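Local coordinates for protein spectinomycin phosphotransferase (Legionella pneumophila, PDB 3I1A) that probably transfers a phosphate group from a nucleotide to the antibiotic spectinomycin, with magnesium bound at the active site, and so confers antibiotic resistance, at residues A105-Q111 and H214-V220; K116-Q120 and E259-E265. One frame throughout, in Å; residues are numbered along the deposited sequence.

How the contacts relate
Contacts 1 and 2 lie on the same side of the chain's centre, with their own centres about 15 Å apart. Their segments alternate along the chain: 105-111, 116-120, 214-220, 259-265. Contact 1 joins the loop that follows strand 95-101 to segment 214-220, a turn running into strand 218-220, and it holds nucleotide- and magnesium-binding residues. Contact 2 pairs helix 115-129, which begins just beyond that loop, with helix 257-267. The two contacts touch where Val220 CG1 packs 3.2 Å from Gln117 NE2. The loop of contact 1 thus leads from the nucleotide cleft directly into the helix used in contact 2, in the helical part of this kinase-like fold.

Contact 1 (A105-Q111 and H214-V220); sequences APNGFTQ and HAGNVLV
Backbone bonds fasten Pro106 and Gly108 to the opposite segment. Val220 N gives a bond of 2.9 Å to Pro106 O. The one N-H of Gly108 is shared between Ala215 O, 2.9 Å from Gly108 N, and, weakly, Val218 O. Between these points Asn107 and Leu219 form a single beta bridge, and the CA of Asn107 adds a C-H...O contact to Val218 O.

The polar side chain in the middle is Asn107. Its CG stands between the backbone N and the carbonyl carbon (chi1 61°), which turns OD1 back to its own loop. There OD1 takes an almost straight bond from Thr110 N, 3.0 Å, and a second from Phe109 N, which comes from above the carbonyl plane. The bond from Phe109 N closes an Asx turn and that from Thr110 N an Asx motif; together they hold the amide, while ND2 reaches water 1 at 2.8 Å. The same water donates to Gly216 O.

This is the cleft of a kinase-like phosphotransferase. Asn107 binds ADP and AMP in other structures of this protein, and Asn217 binds magnesium. No nucleotide is bound here. Asn217 ND2 bonds to Asp212 O, and its side chain touches Asp230, a second magnesium ligand.

Apolar and aromatic packing completes the join. The Phe109 ring lies with one face over the Ala215-Gly216 peptide. CE1 of Phe109 comes 3.5 Å from Gly216 CA, and its CD2 meets the Ala215 methyl group. Rim to rim with it stands His214, the two planes only 17° apart; His214 ND1 accepts from Gly216 N at 3.0 Å. At the other end Ala105 CB packs on Leu219 CB, 3.8 Å apart, and the extended Gln111 crosses Val220 at about a right angle to bring OE1 against CG1.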
ATOM      1  N   ALA A 105      10.608   8.827   9.926  1.00 27.10           N
ATOM      2  CA  ALA A 105       9.380   9.135  10.612  1.00 26.06           C
ATOM      3  C   ALA A 105       8.793   7.785  10.965  1.00 24.90           C
ATOM      4  O   ALA A 105       8.829   6.837  10.176  1.00 26.58           O
ATOM      5  CB  ALA A 105       8.441   9.929   9.720  1.00 25.56           C
ATOM      6  N   PRO A 106       8.288   7.657  12.188  1.00 23.67           N
ATOM      7  CA  PRO A 106       7.704   6.383  12.587  1.00 21.76           C
ATOM      8  C   PRO A 106       6.328   6.236  11.917  1.00 21.82           C
ATOM      9  O   PRO A 106       5.666   7.227  11.635  1.00 21.32           O
ATOM     10  CB  PRO A 106       7.621   6.509  14.102  1.00 22.09           C
ATOM     11  CG  PRO A 106       7.388   7.988  14.315  1.00 21.03           C
ATOM     12  CD  PRO A 106       8.325   8.621  13.305  1.00 21.17           C
ATOM     13  N   ASN A 107       5.915   5.010  11.623  1.00 22.63           N
ATOM     14  CA  ASN A 107       4.592   4.835  11.012  1.00 21.14           C
ATOM     15  C   ASN A 107       3.539   4.570  12.094  1.00 23.41           C
ATOM     16  O   ASN A 107       3.855   4.523  13.295  1.00 20.85           O
ATOM     17  CB  ASN A 107       4.602   3.698   9.972  1.00 20.03           C
ATOM     18  CG  ASN A 107       4.963   2.351  10.573  1.00 22.31           C
ATOM     19  OD1 ASN A 107       4.650   2.062  11.743  1.00 20.10           O
ATOM     20  ND2 ASN A 107       5.613   1.507   9.770  1.00 21.14           N
ATOM     21  N   GLY A 108       2.289   4.403  11.657  1.00 22.62           N
ATOM     22  CA  GLY A 108       1.176   4.193  12.565  1.00 25.15           C
ATOM     23  C   GLY A 108       1.183   2.934  13.403  1.00 26.48           C
ATOM     24  O   GLY A 108       0.403   2.826  14.360  1.00 27.66           O
ATOM     25  N   PHE A 109       2.023   1.972  13.030  1.00 26.72           N
ATOM     26  CA  PHE A 109       2.164   0.738  13.802  1.00 28.25           C
ATOM     27  C   PHE A 109       3.038   1.161  14.990  1.00 28.58           C
ATOM     28  O   PHE A 109       2.658   1.033  16.159  1.00 30.70           O
ATOM     29  CB  PHE A 109       2.926  -0.342  13.011  1.00 30.43           C
ATOM     30  CG  PHE A 109       2.153  -0.960  11.863  1.00 33.83           C
ATOM     31  CD1 PHE A 109       2.809  -1.318  10.683  1.00 34.37           C
ATOM     32  CD2 PHE A 109       0.786  -1.218  11.961  1.00 35.68           C
ATOM     33  CE1 PHE A 109       2.113  -1.918   9.625  1.00 34.73           C
ATOM     34  CE2 PHE A 109       0.080  -1.821  10.899  1.00 35.58           C
ATOM     35  CZ  PHE A 109       0.745  -2.167   9.738  1.00 34.96           C
ATOM     36  N   THR A 110       4.199   1.709  14.652  1.00 26.54           N
ATOM     37  CA  THR A 110       5.215   2.157  15.608  1.00 25.35           C
ATOM     38  C   THR A 110       4.726   3.174  16.622  1.00 25.50           C
ATOM     39  O   THR A 110       4.957   3.036  17.831  1.00 23.22           O
ATOM     40  CB  THR A 110       6.387   2.773  14.845  1.00 25.55           C
ATOM     41  OG1 THR A 110       6.866   1.815  13.893  1.00 25.81           O
ATOM     42  CG2 THR A 110       7.509   3.182  15.800  1.00 26.66           C
ATOM     43  N   GLN A 111       4.052   4.200  16.117  1.00 25.55           N
ATOM     44  CA  GLN A 111       3.531   5.275  16.950  1.00 26.88           C
ATOM     45  C   GLN A 111       2.060   5.499  16.631  1.00 27.64           C
ATOM     46  O   GLN A 111       1.729   6.018  15.571  1.00 29.15           O
ATOM     47  CB  GLN A 111       4.324   6.556  16.669  1.00 26.45           C
ATOM     48  CG  GLN A 111       3.872   7.759  17.452  1.00 29.29           C
ATOM     49  CD  GLN A 111       4.807   8.934  17.262  1.00 28.81           C
ATOM     50  OE1 GLN A 111       4.403  10.010  16.816  1.00 32.30           O
ATOM     51  NE2 GLN A 111       6.072   8.729  17.595  1.00 30.64           N
ATOM     52  N   HIS A 214      -3.157   1.353   5.108  1.00 16.23           N
ATOM     53  CA  HIS A 214      -3.127   0.801   6.456  1.00 17.19           C
ATOM     54  C   HIS A 214      -2.104   1.593   7.273  1.00 16.50           C
ATOM     55  O   HIS A 214      -1.434   2.481   6.736  1.00 15.53           O
ATOM     56  CB  HIS A 214      -2.772  -0.697   6.435  1.00 17.33           C
ATOM     57  CG  HIS A 214      -1.488  -1.012   5.745  1.00 18.30           C
ATOM     58  ND1 HIS A 214      -0.258  -0.908   6.366  1.00 19.29           N
ATOM     59  CD2 HIS A 214      -1.243  -1.459   4.491  1.00 20.07           C
ATOM     60  CE1 HIS A 214       0.685  -1.283   5.521  1.00 20.80           C
ATOM     61  NE2 HIS A 214       0.115  -1.624   4.377  1.00 21.31           N
ATOM     62  N   ALA A 215      -1.993   1.270   8.562  1.00 16.56           N
ATOM     63  CA  ALA A 215      -1.117   2.011   9.470  1.00 18.07           C
ATOM     64  C   ALA A 215       0.331   2.113   9.054  1.00 19.24           C
ATOM     65  O   ALA A 215       1.014   3.082   9.406  1.00 19.72           O
ATOM     66  CB  ALA A 215      -1.225   1.444  10.881  1.00 17.90           C
ATOM     67  N   GLY A 216       0.806   1.120   8.309  1.00 17.56           N
ATOM     68  CA  GLY A 216       2.175   1.153   7.859  1.00 19.73           C
ATOM     69  C   GLY A 216       2.426   2.223   6.822  1.00 18.60           C
ATOM     70  O   GLY A 216       3.570   2.612   6.591  1.00 18.50           O
ATOM     71  N   ASN A 217       1.357   2.710   6.192  1.00 17.84           N
ATOM     72  CA  ASN A 217       1.501   3.736   5.168  1.00 16.45           C
ATOM     73  C   ASN A 217       1.196   5.168   5.599  1.00 13.75           C
ATOM     74  O   ASN A 217       1.032   6.084   4.778  1.00 13.18           O
ATOM     75  CB  ASN A 217       0.726   3.326   3.926  1.00 17.01           C
ATOM     76  CG  ASN A 217       1.443   2.212   3.180  1.00 18.19           C
ATOM     77  OD1 ASN A 217       2.675   2.155   3.205  1.00 17.57           O
ATOM     78  ND2 ASN A 217       0.702   1.344   2.520  1.00 16.99           N
ATOM     79  N   VAL A 218       1.114   5.361   6.913  1.00 15.98           N
ATOM     80  CA  VAL A 218       0.956   6.703   7.436  1.00 15.38           C
ATOM     81  C   VAL A 218       2.176   6.947   8.327  1.00 16.08           C
ATOM     82  O   VAL A 218       2.446   6.151   9.229  1.00 17.39           O
ATOM     83  CB  VAL A 218      -0.305   6.871   8.306  1.00 16.61           C
ATOM     84  CG1 VAL A 218      -0.341   8.294   8.845  1.00 18.30           C
ATOM     85  CG2 VAL A 218      -1.550   6.607   7.497  1.00 16.29           C
ATOM     86  N   LEU A 219       2.903   8.030   8.075  1.00 15.66           N
ATOM     87  CA  LEU A 219       4.060   8.365   8.904  1.00 19.39           C
ATOM     88  C   LEU A 219       3.694   9.593   9.708  1.00 21.25           C
ATOM     89  O   LEU A 219       2.917  10.428   9.250  1.00 22.08           O
ATOM     90  CB  LEU A 219       5.281   8.686   8.048  1.00 19.22           C
ATOM     91  CG  LEU A 219       5.754   7.582   7.093  1.00 20.47           C
ATOM     92  CD1 LEU A 219       7.029   8.021   6.435  1.00 21.12           C
ATOM     93  CD2 LEU A 219       5.980   6.303   7.851  1.00 19.07           C
ATOM     94  N   VAL A 220       4.240   9.701  10.911  1.00 21.95           N
ATOM     95  CA  VAL A 220       3.981  10.868  11.756  1.00 24.65           C
ATOM     96  C   VAL A 220       5.291  11.625  11.725  1.00 26.06           C
ATOM     97  O   VAL A 220       6.289  11.167  12.282  1.00 26.36           O
ATOM     98  CB  VAL A 220       3.653  10.462  13.199  1.00 25.40           C
ATOM     99  CG1 VAL A 220       3.511  11.709  14.069  1.00 27.68           C
ATOM    100  CG2 VAL A 220       2.388   9.646  13.226  1.00 26.74           C
TER
HETATM  101  O   HOH W   1       6.099   2.102   7.058  1.00 26.46           O

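Contact 2 (K116-Q120 and E259-E265); sequences KQWKQ and EIQYFYE
Trp118 lays one face of its indole against the aliphatic part of Glu259. The CB of Glu259 sits 3.8 Å from the centroid of the six-membered ring, 21° off the normal, a CH-pi contact. Further out, the CG and CD of Glu259 run on past CE2 and CZ2 of Trp118. The carboxylate plane is turned 32° from the indole. Its OE1 accepts from Lys256 N, so the acid is held from its own side of the contact. Trp118 NE1 points in the ring plane to water 2, at 2.9 Å; a weak bond links that water to Glu259 OE2.

Nearer the backbone the packing is close. Trp118 CB meets Tyr262 CB at 3.4 Å, and CD1 of Trp118 lies at the edge of the Tyr262 ring. The two side chains cross at about a right angle. The CE3 end of the indole looks to Phe263 CB, 4.2 Å away.

Lys119 runs alongside helix 257-267. Its extended side chain carries CG past Tyr262 O (3.4 Å) and NZ on to Glu265 OE2 (3.2 Å). This salt bridge contains a weak hydrogen bond. Glu265 is exposed, so solvent would probably moderate the attraction.

The segment axes approach to 7.0 Å and cross at -49°. Here helix 115-129 meets helix 257-267 in the helical part of the kinase-like fold. Trp254 meets the Trp118 ring. Phe263 reaches down helix 115-129 to Leu121 and Leu125 and also touches Leu243 of helix 240-243. Away from this interface, Gln117 and Gln120 bond to Glu224 and Ile226, at the hairpin formed by strands 218-220 and 226-228.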
ATOM      1  N   LYS A 116      -5.944  14.193  17.178  1.00 19.95           N
ATOM      2  CA  LYS A 116      -5.746  15.270  16.216  1.00 19.66           C
ATOM      3  C   LYS A 116      -5.269  14.706  14.873  1.00 19.64           C
ATOM      4  O   LYS A 116      -5.762  15.099  13.794  1.00 18.38           O
ATOM      5  CB  LYS A 116      -4.746  16.269  16.787  1.00 21.96           C
ATOM      6  CG  LYS A 116      -4.502  17.482  15.924  1.00 26.66           C
ATOM      7  CD  LYS A 116      -3.667  18.501  16.688  1.00 29.60           C
ATOM      8  CE  LYS A 116      -3.542  19.800  15.927  1.00 31.56           C
ATOM      9  NZ  LYS A 116      -2.662  20.726  16.679  1.00 33.75           N
ATOM     10  N   GLN A 117      -4.342  13.752  14.930  1.00 19.02           N
ATOM     11  CA  GLN A 117      -3.836  13.124  13.709  1.00 16.95           C
ATOM     12  C   GLN A 117      -4.894  12.257  13.020  1.00 15.08           C
ATOM     13  O   GLN A 117      -4.893  12.134  11.803  1.00 16.45           O
ATOM     14  CB  GLN A 117      -2.564  12.322  14.026  1.00 18.24           C
ATOM     15  CG  GLN A 117      -1.434  13.232  14.486  1.00 19.62           C
ATOM     16  CD  GLN A 117      -0.257  12.506  15.141  1.00 19.55           C
ATOM     17  OE1 GLN A 117      -0.397  11.406  15.653  1.00 19.67           O
ATOM     18  NE2 GLN A 117       0.897  13.154  15.150  1.00 22.54           N
ATOM     19  N   TRP A 118      -5.793  11.649  13.782  1.00 14.41           N
ATOM     20  CA  TRP A 118      -6.836  10.837  13.169  1.00 14.39           C
ATOM     21  C   TRP A 118      -7.745  11.777  12.379  1.00 16.45           C
ATOM     22  O   TRP A 118      -8.148  11.456  11.274  1.00 14.23           O
ATOM     23  CB  TRP A 118      -7.665  10.101  14.207  1.00 15.64           C
ATOM     24  CG  TRP A 118      -7.068   8.790  14.586  1.00 17.06           C
ATOM     25  CD1 TRP A 118      -6.467   8.471  15.768  1.00 17.65           C
ATOM     26  CD2 TRP A 118      -7.033   7.603  13.781  1.00 17.40           C
ATOM     27  NE1 TRP A 118      -6.065   7.148  15.752  1.00 17.69           N
ATOM     28  CE2 TRP A 118      -6.397   6.596  14.546  1.00 19.08           C
ATOM     29  CE3 TRP A 118      -7.481   7.289  12.495  1.00 18.55           C
ATOM     30  CZ2 TRP A 118      -6.196   5.296  14.062  1.00 19.01           C
ATOM     31  CZ3 TRP A 118      -7.283   5.989  12.010  1.00 20.99           C
ATOM     32  CH2 TRP A 118      -6.647   5.012  12.795  1.00 19.35           C
ATOM     33  N   LYS A 119      -8.044  12.935  12.959  1.00 15.65           N
ATOM     34  CA  LYS A 119      -8.879  13.911  12.276  1.00 15.42           C
ATOM     35  C   LYS A 119      -8.208  14.404  10.998  1.00 15.34           C
ATOM     36  O   LYS A 119      -8.861  14.508   9.948  1.00 16.00           O
ATOM     37  CB  LYS A 119      -9.194  15.093  13.200  1.00 16.16           C
ATOM     38  CG  LYS A 119     -10.151  14.721  14.315  1.00 19.47           C
ATOM     39  CD  LYS A 119     -10.482  15.900  15.250  1.00 22.91           C
ATOM     40  CE  LYS A 119     -11.360  15.410  16.420  1.00 27.95           C
ATOM     41  NZ  LYS A 119     -11.546  16.413  17.502  1.00 29.07           N
ATOM     42  N   GLN A 120      -6.904  14.692  11.083  1.00 13.79           N
ATOM     43  CA  GLN A 120      -6.126  15.170   9.938  1.00 15.34           C
ATOM     44  C   GLN A 120      -6.119  14.089   8.844  1.00 16.10           C
ATOM     45  O   GLN A 120      -6.221  14.402   7.653  1.00 15.52           O
ATOM     46  CB  GLN A 120      -4.691  15.480  10.370  1.00 16.10           C
ATOM     47  CG  GLN A 120      -3.793  15.910   9.221  1.00 18.48           C
ATOM     48  CD  GLN A 120      -2.361  16.194   9.642  1.00 18.43           C
ATOM     49  OE1 GLN A 120      -1.862  15.663  10.658  1.00 20.77           O
ATOM     50  NE2 GLN A 120      -1.667  17.014   8.841  1.00 21.48           N
ATOM     51  N   GLU A 259     -11.032   5.662  17.192  1.00 23.09           N
ATOM     52  CA  GLU A 259     -10.230   5.990  16.025  1.00 21.21           C
ATOM     53  C   GLU A 259     -11.195   6.263  14.884  1.00 21.72           C
ATOM     54  O   GLU A 259     -10.993   7.190  14.099  1.00 22.73           O
ATOM     55  CB  GLU A 259      -9.312   4.818  15.678  1.00 21.37           C
ATOM     56  CG  GLU A 259      -8.353   4.488  16.829  1.00 22.61           C
ATOM     57  CD  GLU A 259      -7.596   3.203  16.630  1.00 22.27           C
ATOM     58  OE1 GLU A 259      -8.054   2.334  15.841  1.00 22.66           O
ATOM     59  OE2 GLU A 259      -6.544   3.060  17.287  1.00 24.05           O
ATOM     60  N   ILE A 260     -12.241   5.446  14.806  1.00 20.08           N
ATOM     61  CA  ILE A 260     -13.254   5.605  13.774  1.00 19.51           C
ATOM     62  C   ILE A 260     -13.969   6.951  13.933  1.00 20.00           C
ATOM     63  O   ILE A 260     -14.176   7.690  12.957  1.00 17.84           O
ATOM     64  CB  ILE A 260     -14.240   4.433  13.830  1.00 20.41           C
ATOM     65  CG1 ILE A 260     -13.478   3.132  13.546  1.00 20.67           C
ATOM     66  CG2 ILE A 260     -15.369   4.642  12.835  1.00 19.59           C
ATOM     67  CD1 ILE A 260     -14.315   1.897  13.693  1.00 20.01           C
ATOM     68  N   GLN A 261     -14.312   7.295  15.171  1.00 18.59           N
ATOM     69  CA  GLN A 261     -14.984   8.560  15.458  1.00 20.18           C
ATOM     70  C   GLN A 261     -14.156   9.776  15.063  1.00 19.95           C
ATOM     71  O   GLN A 261     -14.665  10.709  14.446  1.00 19.37           O
ATOM     72  CB  GLN A 261     -15.316   8.660  16.957  1.00 21.19           C
ATOM     73  CG  GLN A 261     -15.971   9.978  17.348  1.00 25.76           C
ATOM     74  CD  GLN A 261     -16.109  10.140  18.857  1.00 27.44           C
ATOM     75  OE1 GLN A 261     -15.801   9.224  19.633  1.00 26.94           O
ATOM     76  NE2 GLN A 261     -16.566  11.313  19.279  1.00 30.00           N
ATOM     77  N   TYR A 262     -12.878   9.776  15.440  1.00 19.82           N
ATOM     78  CA  TYR A 262     -11.993  10.886  15.115  1.00 19.90           C
ATOM     79  C   TYR A 262     -11.791  10.962  13.596  1.00 19.76           C
ATOM     80  O   TYR A 262     -11.818  12.051  12.985  1.00 16.35           O
ATOM     81  CB  TYR A 262     -10.628  10.701  15.807  1.00 21.80           C
ATOM     82  CG  TYR A 262     -10.660  10.534  17.314  1.00 28.30           C
ATOM     83  CD1 TYR A 262      -9.535  10.048  18.004  1.00 27.30           C
ATOM     84  CD2 TYR A 262     -11.800  10.848  18.055  1.00 27.91           C
ATOM     85  CE1 TYR A 262      -9.556   9.880  19.397  1.00 28.74           C
ATOM     86  CE2 TYR A 262     -11.830  10.683  19.457  1.00 29.94           C
ATOM     87  CZ  TYR A 262     -10.710  10.199  20.114  1.00 30.73           C
ATOM     88  OH  TYR A 262     -10.754  10.017  21.487  1.00 31.51           O
ATOM     89  N   PHE A 263     -11.583   9.805  12.974  1.00 17.91           N
ATOM     90  CA  PHE A 263     -11.401   9.796  11.530  1.00 15.56           C
ATOM     91  C   PHE A 263     -12.581  10.447  10.815  1.00 14.75           C
ATOM     92  O   PHE A 263     -12.384  11.357  10.007  1.00 14.53           O
ATOM     93  CB  PHE A 263     -11.237   8.381  10.985  1.00 14.92           C
ATOM     94  CG  PHE A 263     -11.134   8.332   9.477  1.00 14.68           C
ATOM     95  CD1 PHE A 263      -9.908   8.527   8.839  1.00 13.25           C
ATOM     96  CD2 PHE A 263     -12.286   8.171   8.690  1.00 13.50           C
ATOM     97  CE1 PHE A 263      -9.819   8.568   7.453  1.00 14.55           C
ATOM     98  CE2 PHE A 263     -12.205   8.212   7.293  1.00 13.63           C
ATOM     99  CZ  PHE A 263     -10.971   8.409   6.678  1.00 12.44           C
ATOM    100  N   TYR A 264     -13.798  10.000  11.113  1.00 15.00           N
ATOM    101  CA  TYR A 264     -14.953  10.568  10.428  1.00 15.20           C
ATOM    102  C   TYR A 264     -15.267  11.991  10.788  1.00 17.24           C
ATOM    103  O   TYR A 264     -15.918  12.710  10.015  1.00 15.76           O
ATOM    104  CB  TYR A 264     -16.160   9.657  10.582  1.00 16.16           C
ATOM    105  CG  TYR A 264     -16.048   8.485   9.641  1.00 14.82           C
ATOM    106  CD1 TYR A 264     -15.589   7.242  10.075  1.00 14.34           C
ATOM    107  CD2 TYR A 264     -16.347   8.642   8.283  1.00 16.02           C
ATOM    108  CE1 TYR A 264     -15.435   6.186   9.184  1.00 15.82           C
ATOM    109  CE2 TYR A 264     -16.191   7.601   7.389  1.00 16.88           C
ATOM    110  CZ  TYR A 264     -15.742   6.381   7.836  1.00 15.62           C
ATOM    111  OH  TYR A 264     -15.627   5.359   6.939  1.00 17.17           O
ATOM    112  N   GLU A 265     -14.836  12.429  11.964  1.00 15.59           N
ATOM    113  CA  GLU A 265     -15.041  13.829  12.276  1.00 18.32           C
ATOM    114  C   GLU A 265     -14.223  14.640  11.246  1.00 18.56           C
ATOM    115  O   GLU A 265     -14.608  15.739  10.837  1.00 20.86           O
ATOM    116  CB  GLU A 265     -14.564  14.159  13.696  1.00 21.62           C
ATOM    117  CG  GLU A 265     -14.902  15.595  14.074  1.00 29.40           C
ATOM    118  CD  GLU A 265     -14.488  15.948  15.485  1.00 33.04           C
ATOM    119  OE1 GLU A 265     -14.618  15.062  16.368  1.00 35.59           O
ATOM    120  OE2 GLU A 265     -14.047  17.107  15.704  1.00 34.63           O
TER
HETATM  121  O   HOH W   2      -4.503   5.635  17.725  1.00 27.01           O